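Local coordinates for hypothetical protein PA3499 (PDB 2IG8) that is of unknown function but belongs to the YjgF-like (endoribonuclease L-PSP) family and is found here as an assembly of three copies, at residues 73-87 against 124-138. Sequence-based numbering, arbitrary orientation.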
# COMPACT_ATOMS: atom_id res chain seq x y z
N GLY B 73 -16.66 -12.44 8.76
CA GLY B 73 -16.44 -12.55 7.33
C GLY B 73 -15.87 -13.89 6.89
O GLY B 73 -15.94 -14.87 7.62
N HIS B 74 -15.32 -13.91 5.68
CA HIS B 74 -14.76 -15.11 5.08
C HIS B 74 -13.79 -14.69 3.97
O HIS B 74 -13.69 -13.50 3.63
CB HIS B 74 -15.90 -15.99 4.53
CG HIS B 74 -16.69 -15.35 3.43
ND1 HIS B 74 -17.84 -14.63 3.66
CD2 HIS B 74 -16.48 -15.32 2.10
CE1 HIS B 74 -18.32 -14.20 2.50
NE2 HIS B 74 -17.51 -14.59 1.54
N VAL B 75 -13.09 -15.65 3.36
CA VAL B 75 -11.98 -15.31 2.46
C VAL B 75 -12.43 -14.64 1.15
O VAL B 75 -11.65 -13.93 0.53
CB VAL B 75 -11.06 -16.52 2.16
CG1 VAL B 75 -10.46 -17.09 3.49
CG2 VAL B 75 -11.75 -17.56 1.38
N GLY B 76 -13.68 -14.86 0.77
CA GLY B 76 -14.29 -14.16 -0.36
C GLY B 76 -14.36 -12.65 -0.21
O GLY B 76 -14.58 -11.95 -1.21
N ASN B 77 -14.23 -12.16 1.02
CA ASN B 77 -14.23 -10.73 1.32
C ASN B 77 -12.95 -10.00 0.89
O ASN B 77 -12.95 -8.78 0.78
CB ASN B 77 -14.42 -10.50 2.82
CG ASN B 77 -15.78 -10.94 3.34
OD1 ASN B 77 -16.78 -11.01 2.61
ND2 ASN B 77 -15.82 -11.21 4.62
N LEU B 78 -11.87 -10.75 0.70
CA LEU B 78 -10.57 -10.19 0.32
C LEU B 78 -10.62 -9.68 -1.13
O LEU B 78 -11.08 -10.42 -2.01
CB LEU B 78 -9.48 -11.26 0.45
CG LEU B 78 -9.16 -11.70 1.88
CD1 LEU B 78 -8.42 -13.02 1.93
CD2 LEU B 78 -8.36 -10.59 2.57
N TYR B 79 -10.18 -8.45 -1.35
CA TYR B 79 -10.11 -7.89 -2.71
C TYR B 79 -8.71 -7.43 -3.11
O TYR B 79 -8.47 -7.17 -4.28
CB TYR B 79 -11.13 -6.76 -2.89
CG TYR B 79 -10.93 -5.54 -2.04
CD1 TYR B 79 -10.05 -4.54 -2.43
CD2 TYR B 79 -11.60 -5.39 -0.83
CE1 TYR B 79 -9.86 -3.40 -1.65
CE2 TYR B 79 -11.39 -4.26 -0.02
CZ TYR B 79 -10.53 -3.28 -0.45
OH TYR B 79 -10.34 -2.15 0.32
N LYS B 80 -7.76 -7.35 -2.18
CA LYS B 80 -6.38 -7.00 -2.54
C LYS B 80 -5.42 -7.61 -1.53
O LYS B 80 -5.72 -7.65 -0.33
CB LYS B 80 -6.18 -5.48 -2.64
CG LYS B 80 -4.73 -5.07 -3.01
CD LYS B 80 -4.51 -3.55 -3.17
CE LYS B 80 -4.62 -3.09 -4.60
NZ LYS B 80 -4.30 -1.62 -4.80
N LEU B 81 -4.29 -8.11 -2.03
CA LEU B 81 -3.21 -8.63 -1.19
C LEU B 81 -1.91 -8.01 -1.67
O LEU B 81 -1.46 -8.27 -2.80
CB LEU B 81 -3.12 -10.14 -1.31
CG LEU B 81 -4.33 -10.97 -0.93
CD1 LEU B 81 -4.16 -12.46 -1.33
CD2 LEU B 81 -4.61 -10.85 0.53
N ASN B 82 -1.31 -7.15 -0.85
CA ASN B 82 0.02 -6.67 -1.16
C ASN B 82 1.06 -7.49 -0.41
O ASN B 82 0.99 -7.63 0.82
CB ASN B 82 0.14 -5.20 -0.88
CG ASN B 82 -0.68 -4.38 -1.87
OD1 ASN B 82 -1.06 -4.86 -2.95
ND2 ASN B 82 -0.98 -3.19 -1.51
N VAL B 83 2.01 -8.02 -1.16
CA VAL B 83 2.88 -9.07 -0.66
C VAL B 83 4.31 -8.55 -0.70
O VAL B 83 4.77 -8.04 -1.73
CB VAL B 83 2.77 -10.34 -1.50
CG1 VAL B 83 3.69 -11.45 -0.93
CG2 VAL B 83 1.29 -10.77 -1.59
N TYR B 84 4.97 -8.64 0.45
CA TYR B 84 6.35 -8.21 0.57
C TYR B 84 7.16 -9.45 0.89
O TYR B 84 6.94 -10.08 1.93
CB TYR B 84 6.50 -7.21 1.72
CG TYR B 84 5.56 -6.07 1.60
CD1 TYR B 84 5.82 -5.05 0.71
CD2 TYR B 84 4.37 -6.02 2.35
CE1 TYR B 84 4.93 -4.00 0.55
CE2 TYR B 84 3.47 -4.95 2.19
CZ TYR B 84 3.77 -3.95 1.30
OH TYR B 84 2.92 -2.86 1.13
N VAL B 85 8.11 -9.77 0.01
CA VAL B 85 8.97 -10.93 0.16
C VAL B 85 10.41 -10.49 0.34
O VAL B 85 10.83 -9.43 -0.14
CB VAL B 85 8.86 -11.91 -1.07
CG1 VAL B 85 7.45 -12.44 -1.22
CG2 VAL B 85 9.39 -11.25 -2.40
N THR B 86 11.20 -11.29 1.06
CA THR B 86 12.61 -10.99 1.18
C THR B 86 13.44 -11.51 0.00
O THR B 86 14.56 -11.06 -0.20
CB THR B 86 13.20 -11.55 2.49
OG1 THR B 86 12.95 -12.96 2.54
CG2 THR B 86 12.58 -10.84 3.70
N ARG B 87 12.87 -12.45 -0.76
CA ARG B 87 13.53 -13.06 -1.91
C ARG B 87 12.53 -13.11 -3.05
O ARG B 87 11.55 -13.88 -3.02
CB ARG B 87 14.02 -14.49 -1.59
CG ARG B 87 14.86 -14.57 -0.33
CD ARG B 87 15.40 -15.98 -0.07
NE ARG B 87 14.32 -16.93 0.07
CZ ARG B 87 14.45 -18.18 0.52
NH1 ARG B 87 15.62 -18.66 0.89
NH2 ARG B 87 13.39 -18.95 0.57
N LEU B 124 11.54 -14.39 8.91
CA LEU B 124 10.46 -14.11 7.97
C LEU B 124 10.93 -14.04 6.51
O LEU B 124 11.99 -13.45 6.19
CB LEU B 124 9.75 -12.80 8.33
CG LEU B 124 9.08 -12.72 9.72
CD1 LEU B 124 8.36 -11.36 9.87
CD2 LEU B 124 8.14 -13.91 9.96
N LEU B 125 10.14 -14.64 5.63
CA LEU B 125 10.31 -14.56 4.18
C LEU B 125 9.19 -13.75 3.51
O LEU B 125 9.33 -13.38 2.35
CB LEU B 125 10.29 -15.97 3.57
CG LEU B 125 11.46 -16.88 3.91
CD1 LEU B 125 11.18 -18.35 3.42
CD2 LEU B 125 12.73 -16.27 3.35
N VAL B 126 8.09 -13.50 4.22
CA VAL B 126 6.92 -12.83 3.63
C VAL B 126 6.05 -12.13 4.67
O VAL B 126 5.94 -12.55 5.83
CB VAL B 126 6.08 -13.83 2.76
CG1 VAL B 126 5.46 -14.95 3.62
CG2 VAL B 126 4.97 -13.11 1.96
N GLU B 127 5.47 -11.00 4.25
CA GLU B 127 4.46 -10.30 5.00
C GLU B 127 3.38 -9.90 3.99
O GLU B 127 3.69 -9.52 2.86
CB GLU B 127 5.05 -9.07 5.70
CG GLU B 127 4.03 -8.23 6.41
CD GLU B 127 4.59 -7.45 7.62
OE1 GLU B 127 5.78 -7.56 7.95
OE2 GLU B 127 3.80 -6.73 8.24
N ILE B 128 2.12 -10.04 4.39
CA ILE B 128 1.02 -9.68 3.52
C ILE B 128 0.11 -8.66 4.17
O ILE B 128 -0.33 -8.83 5.33
CB ILE B 128 0.23 -10.91 3.07
CG1 ILE B 128 1.15 -11.89 2.32
CG2 ILE B 128 -0.99 -10.46 2.24
CD1 ILE B 128 0.48 -13.25 1.87
N ASP B 129 -0.16 -7.59 3.42
CA ASP B 129 -1.11 -6.57 3.79
C ASP B 129 -2.40 -6.84 3.02
O ASP B 129 -2.41 -6.73 1.77
CB ASP B 129 -0.53 -5.19 3.43
CG ASP B 129 -1.27 -4.02 4.08
OD1 ASP B 129 -2.24 -4.23 4.86
OD2 ASP B 129 -0.89 -2.86 3.78
N ALA B 130 -3.45 -7.25 3.73
CA ALA B 130 -4.70 -7.74 3.12
C ALA B 130 -5.80 -6.68 3.26
O ALA B 130 -5.94 -6.04 4.31
CB ALA B 130 -5.17 -9.06 3.78
N TRP B 131 -6.56 -6.50 2.18
CA TRP B 131 -7.70 -5.60 2.17
C TRP B 131 -8.95 -6.42 1.92
O TRP B 131 -8.97 -7.28 1.01
CB TRP B 131 -7.55 -4.54 1.07
CG TRP B 131 -6.24 -3.79 1.12
CD1 TRP B 131 -5.02 -4.26 0.73
CD2 TRP B 131 -6.02 -2.45 1.59
NE1 TRP B 131 -4.06 -3.31 0.94
CE2 TRP B 131 -4.64 -2.19 1.45
CE3 TRP B 131 -6.85 -1.46 2.11
CZ2 TRP B 131 -4.07 -0.97 1.81
CZ3 TRP B 131 -6.28 -0.22 2.48
CH2 TRP B 131 -4.90 0.01 2.33
N ALA B 132 -9.98 -6.18 2.74
CA ALA B 132 -11.26 -6.88 2.64
C ALA B 132 -12.45 -5.99 3.02
O ALA B 132 -12.30 -4.99 3.73
CB ALA B 132 -11.24 -8.13 3.54
N ARG B 133 -13.61 -6.36 2.48
CA ARG B 133 -14.92 -5.78 2.79
C ARG B 133 -15.89 -6.91 3.10
O ARG B 133 -15.97 -7.87 2.33
CB ARG B 133 -15.48 -5.10 1.56
CG ARG B 133 -14.91 -3.79 1.25
CD ARG B 133 -15.64 -3.22 0.09
NE ARG B 133 -16.95 -2.75 0.48
CZ ARG B 133 -17.17 -1.54 1.01
NH1 ARG B 133 -16.16 -0.70 1.22
NH2 ARG B 133 -18.41 -1.18 1.33
N LEU B 134 -16.68 -6.77 4.16
CA LEU B 134 -17.61 -7.82 4.57
C LEU B 134 -18.85 -7.97 3.67
O LEU B 134 -19.59 -8.95 3.78
CB LEU B 134 -18.06 -7.57 6.01
CG LEU B 134 -16.94 -7.56 7.06
CD1 LEU B 134 -17.51 -7.30 8.45
CD2 LEU B 134 -16.17 -8.84 7.03
N ASP B 135 -19.06 -7.01 2.76
CA ASP B 135 -20.26 -6.98 1.93
C ASP B 135 -20.01 -7.40 0.47
O ASP B 135 -20.83 -7.10 -0.40
CB ASP B 135 -20.89 -5.59 2.01
CG ASP B 135 -19.97 -4.48 1.51
OD1 ASP B 135 -18.75 -4.68 1.38
OD2 ASP B 135 -20.48 -3.38 1.27
N ILE B 136 -18.89 -8.07 0.21
CA ILE B 136 -18.58 -8.61 -1.11
C ILE B 136 -18.20 -10.08 -1.02
O ILE B 136 -17.80 -10.56 0.04
CB ILE B 136 -17.44 -7.83 -1.82
CG1 ILE B 136 -16.09 -8.10 -1.14
CG2 ILE B 136 -17.75 -6.33 -1.83
CD1 ILE B 136 -14.91 -7.50 -1.86
N ASP B 137 -18.31 -10.80 -2.14
CA ASP B 137 -17.76 -12.16 -2.24
C ASP B 137 -17.20 -12.37 -3.62
O ASP B 137 -17.96 -12.47 -4.58
CB ASP B 137 -18.83 -13.20 -1.92
CG ASP B 137 -18.31 -14.64 -1.92
OD1 ASP B 137 -17.12 -14.92 -2.26
OD2 ASP B 137 -19.12 -15.51 -1.57
N LEU B 138 -15.87 -12.44 -3.74
CA LEU B 138 -15.24 -12.52 -5.06
C LEU B 138 -15.64 -13.75 -5.88
O LEU B 138 -15.56 -13.73 -7.13
CB LEU B 138 -13.71 -12.47 -4.95
CG LEU B 138 -13.01 -11.15 -5.29
CD1 LEU B 138 -13.51 -10.00 -4.44
CD2 LEU B 138 -11.50 -11.33 -5.17
O HOH W 1 0.38 -2.57 1.45
O HOH W 2 10.89 -14.44 0.24
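The carbonyl oxygen of Trp131 takes two N-H groups, a bond from Tyr79 N at 2.9 Å and a weak one from Lys80 N at 3.4 Å. Tyr79 and Lys80 thus share one partner, which makes a classic beta bulge. It interrupts the antiparallel pairing of strands 78-85 and 126-133, neighbours inside the mixed sheet of the YjgF-like fold. Beyond the bulge the pairing is regular. Asp129 N reaches Asn82 O at 2.8 Å in the carbonyl plane, and Asn82 N bonds back to Asp129 O. At the bulge Tyr79 CG sits between its own backbone N and carbonyl carbon (chi1 64°). This turns the ring back over the neighbouring strand, where Trp131 CB makes a CH-pi contact with one face, 3.9 Å from the centroid. The Tyr79 hydroxyl hydrogen-bonds Glu29 OE2 of the same chain. Lys80 runs alongside Trp131 in the same direction, with CB and CG near CD1 of the indole. Its NZ forms a salt bridge with Asp129 of the second subunit; the Asp129 carboxylate in turn takes Lys80 of the third subunit. The face bearing Lys80, Asn82, Asp129 and Trp131 thus lies against the other two subunits, and the three Trp131 rings meet edge-to-face. Leu78, Leu81, Val83 and Val85 point to the other face with Ala132, Ala130, Ile128 and Val126, under helices 53-70 and 91-101. There CG1 of Val83 touches CG2 of Val126 at 3.6 Å. On the trimer side a water joins the strands: it donates to Asp129 OD2 at 2.7 Å and is hydrogen-bonded to Tyr84 OH at 2.6 Å.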